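Local structure of DUF871 domain-containing protein (Enterococcus faecalis, 2P0O) at residues L172-T184 against L192-A206. The protein is of unknown function but is probably a 6-phospho-N-acetylmuramidase, an enzyme that would cleave a phosphorylated muramic acid compound in cell-wall recycling. Numbering follows the deposited sequence.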
loop_
_atom_site.group_PDB
_atom_site.type_symbol
_atom_site.label_atom_id
_atom_site.label_comp_id
_atom_site.label_asym_id
_atom_site.label_seq_id
_atom_site.Cartn_x
_atom_site.Cartn_y
_atom_site.Cartn_z
ATOM N N LEU A 172 -10.340 -5.187 -17.677
ATOM C CA LEU A 172 -10.742 -4.584 -16.393
ATOM C C LEU A 172 -9.590 -3.963 -15.595
ATOM O O LEU A 172 -8.430 -4.283 -15.837
ATOM C CB LEU A 172 -11.463 -5.632 -15.546
ATOM C CG LEU A 172 -12.568 -6.406 -16.277
ATOM C CD1 LEU A 172 -12.986 -7.631 -15.488
ATOM C CD2 LEU A 172 -13.763 -5.504 -16.533
ATOM N N GLN A 173 -9.918 -3.060 -14.667
ATOM C CA GLN A 173 -8.959 -2.530 -13.721
ATOM C C GLN A 173 -8.948 -3.447 -12.479
ATOM O O GLN A 173 -9.981 -3.987 -12.090
ATOM C CB GLN A 173 -9.337 -1.124 -13.292
ATOM C CG GLN A 173 -8.961 0.012 -14.277
ATOM C CD GLN A 173 -9.660 1.320 -13.920
ATOM O OE1 GLN A 173 -10.846 1.502 -14.218
ATOM N NE2 GLN A 173 -8.937 2.231 -13.266
ATOM N N VAL A 174 -7.775 -3.604 -11.870
ATOM C CA VAL A 174 -7.588 -4.473 -10.705
ATOM C C VAL A 174 -7.235 -3.619 -9.498
ATOM O O VAL A 174 -6.250 -2.877 -9.530
ATOM C CB VAL A 174 -6.462 -5.505 -10.942
ATOM C CG1 VAL A 174 -6.149 -6.288 -9.623
ATOM C CG2 VAL A 174 -6.851 -6.432 -12.058
ATOM N N PHE A 175 -8.061 -3.734 -8.456
ATOM C CA PHE A 175 -7.905 -3.017 -7.198
ATOM C C PHE A 175 -7.744 -4.060 -6.072
ATOM O O PHE A 175 -8.444 -5.094 -6.031
ATOM C CB PHE A 175 -9.170 -2.185 -6.900
ATOM C CG PHE A 175 -9.265 -0.879 -7.659
ATOM C CD1 PHE A 175 -9.392 -0.858 -9.033
ATOM C CD2 PHE A 175 -9.286 0.337 -6.972
ATOM C CE1 PHE A 175 -9.491 0.360 -9.718
ATOM C CE2 PHE A 175 -9.406 1.556 -7.645
ATOM C CZ PHE A 175 -9.487 1.573 -9.022
ATOM N N THR A 176 -6.866 -3.750 -5.131
ATOM C CA THR A 176 -6.524 -4.664 -4.067
ATOM C C THR A 176 -6.312 -3.880 -2.766
ATOM O O THR A 176 -6.065 -2.662 -2.788
ATOM C CB THR A 176 -5.238 -5.443 -4.438
ATOM O OG1 THR A 176 -4.977 -6.420 -3.429
ATOM C CG2 THR A 176 -4.037 -4.508 -4.520
ATOM N N PHE A 177 -6.387 -4.576 -1.639
ATOM C CA PHE A 177 -6.148 -3.962 -0.353
ATOM C C PHE A 177 -4.808 -4.372 0.262
ATOM O O PHE A 177 -4.271 -5.446 -0.032
ATOM C CB PHE A 177 -7.261 -4.325 0.654
ATOM C CG PHE A 177 -8.610 -3.761 0.301
ATOM C CD1 PHE A 177 -8.953 -2.452 0.659
ATOM C CD2 PHE A 177 -9.533 -4.534 -0.390
ATOM C CE1 PHE A 177 -10.204 -1.919 0.353
ATOM C CE2 PHE A 177 -10.813 -4.034 -0.685
ATOM C CZ PHE A 177 -11.139 -2.704 -0.339
ATOM N N VAL A 178 -4.293 -3.518 1.149
ATOM C CA VAL A 178 -3.273 -3.946 2.083
ATOM C C VAL A 178 -3.842 -3.597 3.459
ATOM O O VAL A 178 -4.695 -2.708 3.573
ATOM C CB VAL A 178 -1.893 -3.252 1.844
ATOM C CG1 VAL A 178 -1.275 -3.706 0.514
ATOM C CG2 VAL A 178 -1.997 -1.710 1.902
ATOM N N PRO A 179 -3.336 -4.260 4.523
ATOM C CA PRO A 179 -3.818 -3.911 5.854
ATOM C C PRO A 179 -3.209 -2.584 6.321
ATOM O O PRO A 179 -2.211 -2.107 5.751
ATOM C CB PRO A 179 -3.332 -5.084 6.715
ATOM C CG PRO A 179 -2.049 -5.524 6.046
ATOM C CD PRO A 179 -2.289 -5.303 4.551
ATOM N N GLY A 180 -3.824 -1.971 7.322
ATOM C CA GLY A 180 -3.228 -0.818 7.988
ATOM C C GLY A 180 -2.669 -1.226 9.349
ATOM O O GLY A 180 -2.973 -2.319 9.853
ATOM N N ASP A 181 -1.867 -0.355 9.954
ATOM C CA ASP A 181 -1.196 -0.666 11.208
ATOM C C ASP A 181 -1.319 0.438 12.248
ATOM O O ASP A 181 -0.572 0.421 13.237
ATOM C CB ASP A 181 0.292 -0.953 10.942
ATOM C CG ASP A 181 1.030 0.253 10.316
ATOM O OD1 ASP A 181 0.363 1.184 9.818
ATOM O OD2 ASP A 181 2.281 0.246 10.295
ATOM N N GLY A 182 -2.233 1.389 12.021
ATOM C CA GLY A 182 -2.601 2.409 13.002
ATOM C C GLY A 182 -3.799 1.873 13.798
ATOM O O GLY A 182 -3.641 0.990 14.653
ATOM N N GLN A 183 -4.987 2.401 13.495
ATOM C CA GLN A 183 -6.260 1.856 13.942
ATOM C C GLN A 183 -6.740 0.706 13.075
ATOM O O GLN A 183 -7.143 0.921 11.918
ATOM C CB GLN A 183 -7.343 2.926 13.883
ATOM C CG GLN A 183 -7.772 3.463 15.206
ATOM C CD GLN A 183 -8.974 4.394 15.043
ATOM O OE1 GLN A 183 -8.837 5.624 15.107
ATOM N NE2 GLN A 183 -10.151 3.803 14.779
ATOM N N THR A 184 -6.740 -0.492 13.648
ATOM C CA THR A 184 -7.196 -1.677 12.922
ATOM C C THR A 184 -8.692 -1.906 13.172
ATOM O O THR A 184 -9.206 -1.564 14.233
ATOM C CB THR A 184 -6.375 -2.928 13.274
ATOM O OG1 THR A 184 -6.380 -3.106 14.695
ATOM C CG2 THR A 184 -4.938 -2.776 12.786
ATOM N N LEU A 192 -6.692 -5.924 7.673
ATOM C CA LEU A 192 -7.552 -6.280 6.542
ATOM C C LEU A 192 -6.737 -6.389 5.273
ATOM O O LEU A 192 -6.842 -5.542 4.362
ATOM C CB LEU A 192 -8.671 -5.241 6.358
ATOM C CG LEU A 192 -9.603 -5.009 7.576
ATOM C CD1 LEU A 192 -10.722 -4.011 7.280
ATOM C CD2 LEU A 192 -10.210 -6.280 8.122
ATOM N N PRO A 193 -5.929 -7.453 5.182
ATOM C CA PRO A 193 -5.191 -7.624 3.956
ATOM C C PRO A 193 -6.052 -8.329 2.913
ATOM O O PRO A 193 -7.018 -9.004 3.252
ATOM C CB PRO A 193 -4.053 -8.561 4.381
ATOM C CG PRO A 193 -4.718 -9.462 5.401
ATOM C CD PRO A 193 -5.693 -8.562 6.141
ATOM N N THR A 194 -5.684 -8.189 1.652
ATOM C CA THR A 194 -6.106 -9.115 0.613
ATOM C C THR A 194 -5.231 -10.381 0.611
ATOM O O THR A 194 -5.761 -11.474 0.589
ATOM C CB THR A 194 -6.056 -8.424 -0.771
ATOM O OG1 THR A 194 -7.032 -7.387 -0.810
ATOM C CG2 THR A 194 -6.320 -9.392 -1.899
ATOM N N LEU A 195 -3.911 -10.225 0.574
ATOM C CA LEU A 195 -3.007 -11.355 0.460
ATOM C C LEU A 195 -2.582 -11.744 1.848
ATOM O O LEU A 195 -2.190 -10.886 2.642
ATOM C CB LEU A 195 -1.769 -11.005 -0.364
ATOM C CG LEU A 195 -2.014 -10.872 -1.891
ATOM C CD1 LEU A 195 -1.142 -9.794 -2.473
ATOM C CD2 LEU A 195 -1.770 -12.152 -2.637
ATOM N N GLU A 196 -2.677 -13.028 2.150
ATOM C CA GLU A 196 -2.320 -13.491 3.501
ATOM C C GLU A 196 -0.856 -13.191 3.848
ATOM O O GLU A 196 -0.548 -13.014 5.010
ATOM C CB GLU A 196 -2.590 -14.981 3.671
ATOM C CG GLU A 196 -2.645 -15.470 5.173
ATOM C CD GLU A 196 -3.590 -14.639 6.046
ATOM O OE1 GLU A 196 -4.604 -14.074 5.531
ATOM O OE2 GLU A 196 -3.305 -14.519 7.252
ATOM N N LYS A 197 0.049 -13.202 2.860
ATOM C CA LYS A 197 1.457 -12.908 3.156
ATOM C C LYS A 197 1.653 -11.481 3.698
ATOM O O LYS A 197 2.705 -11.151 4.224
ATOM C CB LYS A 197 2.333 -13.141 1.914
ATOM C CG LYS A 197 2.043 -12.119 0.801
ATOM C CD LYS A 197 3.070 -12.261 -0.362
ATOM C CE LYS A 197 2.646 -11.325 -1.498
ATOM N NZ LYS A 197 3.523 -11.433 -2.673
ATOM N N HIS A 198 0.645 -10.625 3.576
ATOM C CA HIS A 198 0.754 -9.287 4.114
ATOM C C HIS A 198 0.282 -9.150 5.549
ATOM O O HIS A 198 0.352 -8.069 6.116
ATOM C CB HIS A 198 0.039 -8.300 3.214
ATOM C CG HIS A 198 0.752 -8.081 1.911
ATOM N ND1 HIS A 198 0.119 -7.613 0.783
ATOM C CD2 HIS A 198 2.047 -8.275 1.564
ATOM C CE1 HIS A 198 0.995 -7.519 -0.206
ATOM N NE2 HIS A 198 2.168 -7.929 0.241
ATOM N N ARG A 199 -0.187 -10.257 6.128
ATOM C CA ARG A 199 -0.750 -10.253 7.465
ATOM C C ARG A 199 0.316 -9.806 8.456
ATOM O O ARG A 199 1.373 -10.427 8.567
ATOM C CB ARG A 199 -1.285 -11.659 7.828
ATOM C CG ARG A 199 -1.785 -11.823 9.296
ATOM C CD ARG A 199 -3.250 -11.466 9.454
ATOM N NE ARG A 199 -4.112 -12.071 8.435
ATOM C CZ ARG A 199 -5.316 -11.612 8.097
ATOM N NH1 ARG A 199 -5.832 -10.539 8.698
ATOM N NH2 ARG A 199 -6.017 -12.268 7.178
ATOM N N GLY A 200 0.008 -8.727 9.174
ATOM C CA GLY A 200 0.912 -8.177 10.171
ATOM C C GLY A 200 2.188 -7.599 9.583
ATOM O O GLY A 200 3.161 -7.421 10.321
ATOM N N GLN A 201 2.201 -7.325 8.269
ATOM C CA GLN A 201 3.420 -6.788 7.625
ATOM C C GLN A 201 3.356 -5.246 7.449
ATOM O O GLN A 201 2.294 -4.645 7.583
ATOM C CB GLN A 201 3.708 -7.461 6.262
ATOM C CG GLN A 201 3.980 -8.989 6.296
ATOM C CD GLN A 201 5.002 -9.412 7.343
ATOM O OE1 GLN A 201 6.134 -8.927 7.372
ATOM N NE2 GLN A 201 4.599 -10.319 8.221
ATOM N N ASN A 202 4.508 -4.635 7.180
ATOM C CA ASN A 202 4.621 -3.193 6.925
ATOM C C ASN A 202 3.724 -2.855 5.740
ATOM O O ASN A 202 3.959 -3.341 4.646
ATOM C CB ASN A 202 6.087 -2.829 6.595
ATOM C CG ASN A 202 6.294 -1.331 6.398
ATOM O OD1 ASN A 202 5.379 -0.601 5.995
ATOM N ND2 ASN A 202 7.487 -0.865 6.707
ATOM N N PRO A 203 2.661 -2.076 5.979
ATOM C CA PRO A 203 1.753 -1.678 4.898
ATOM C C PRO A 203 2.428 -0.920 3.758
ATOM O O PRO A 203 2.030 -1.076 2.589
ATOM C CB PRO A 203 0.716 -0.781 5.606
ATOM C CG PRO A 203 0.817 -1.142 7.062
ATOM C CD PRO A 203 2.226 -1.575 7.301
ATOM N N PHE A 204 3.423 -0.095 4.072
ATOM C CA PHE A 204 4.143 0.640 3.026
ATOM C C PHE A 204 4.830 -0.317 2.068
ATOM O O PHE A 204 4.719 -0.158 0.859
ATOM C CB PHE A 204 5.146 1.654 3.629
ATOM C CG PHE A 204 6.163 2.189 2.635
ATOM C CD1 PHE A 204 5.805 3.167 1.710
ATOM C CD2 PHE A 204 7.479 1.730 2.649
ATOM C CE1 PHE A 204 6.726 3.669 0.790
ATOM C CE2 PHE A 204 8.413 2.217 1.737
ATOM C CZ PHE A 204 8.036 3.188 0.789
ATOM N N ALA A 205 5.560 -1.297 2.614
ATOM C CA ALA A 205 6.245 -2.262 1.768
ATOM C C ALA A 205 5.228 -3.086 0.960
ATOM O O ALA A 205 5.483 -3.431 -0.177
ATOM C CB ALA A 205 7.126 -3.203 2.613
ATOM N N ALA A 206 4.094 -3.406 1.580
ATOM C CA ALA A 206 3.066 -4.203 0.936
ATOM C C ALA A 206 2.468 -3.442 -0.256
ATOM O O ALA A 206 2.383 -3.989 -1.359
ATOM C CB ALA A 206 1.977 -4.577 1.963
HETATM O O HOH W 1 -2.758 -7.545 0.802
#
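Thr176 and Thr194 meet obliquely, the methyl CG2 of Thr194 lying 3.6 Å from Thr176 OG1. One residue on, Phe177 N donates to Thr194 OG1 at 3.0 Å, with an N-H...O angle of 153°. Thr194 OG1 sits beside its own backbone N (chi1 -66°), a torsion that brings the hydroxyl to the strand and to the edge of the Phe177 ring, in its plane; it also bonds Asn146 O. The carbonyl oxygen Phe177 O accepts from a water at 2.7 Å, and that water in turn accepts from Leu195 N and is hydrogen-bonded to His198 ND1 in the plane of the imidazole.

Val178 points away from 192-206 overall, yet its CG1 packs 3.7 Å from Ala206 CB, in the first turn of the helix, a methyl that also lies over the centre of one face of the His198 ring. Pro179, which gives the largest area to the contact, turns its ring across that of Pro193 at about a right angle (Pro179 CD to Pro193 CB 3.7 Å), while its CG touches His198 O. Beyond it, Asp181 lays its carboxylate against the Pro203 ring, Asp181 OD2 reaching Pro203 CD at 3.5 Å; the same oxygen is hydrogen-bonded to Thr230 OG1 and salt-bridged to Lys341 NZ, and OD1 takes Ser227 N.

The contact thus belongs to a beta-alpha-beta unit of the TIM barrel, where the connection between strand 173-178 and helix 203-212 folds back on the strand's C-terminal end. Its chemistry is mixed: apolar rings and methyls fill the middle, whereas the buried Phe177 amide and carbonyl are satisfied by a threonine hydroxyl and a bridging water, which together tie the loop to the strand end.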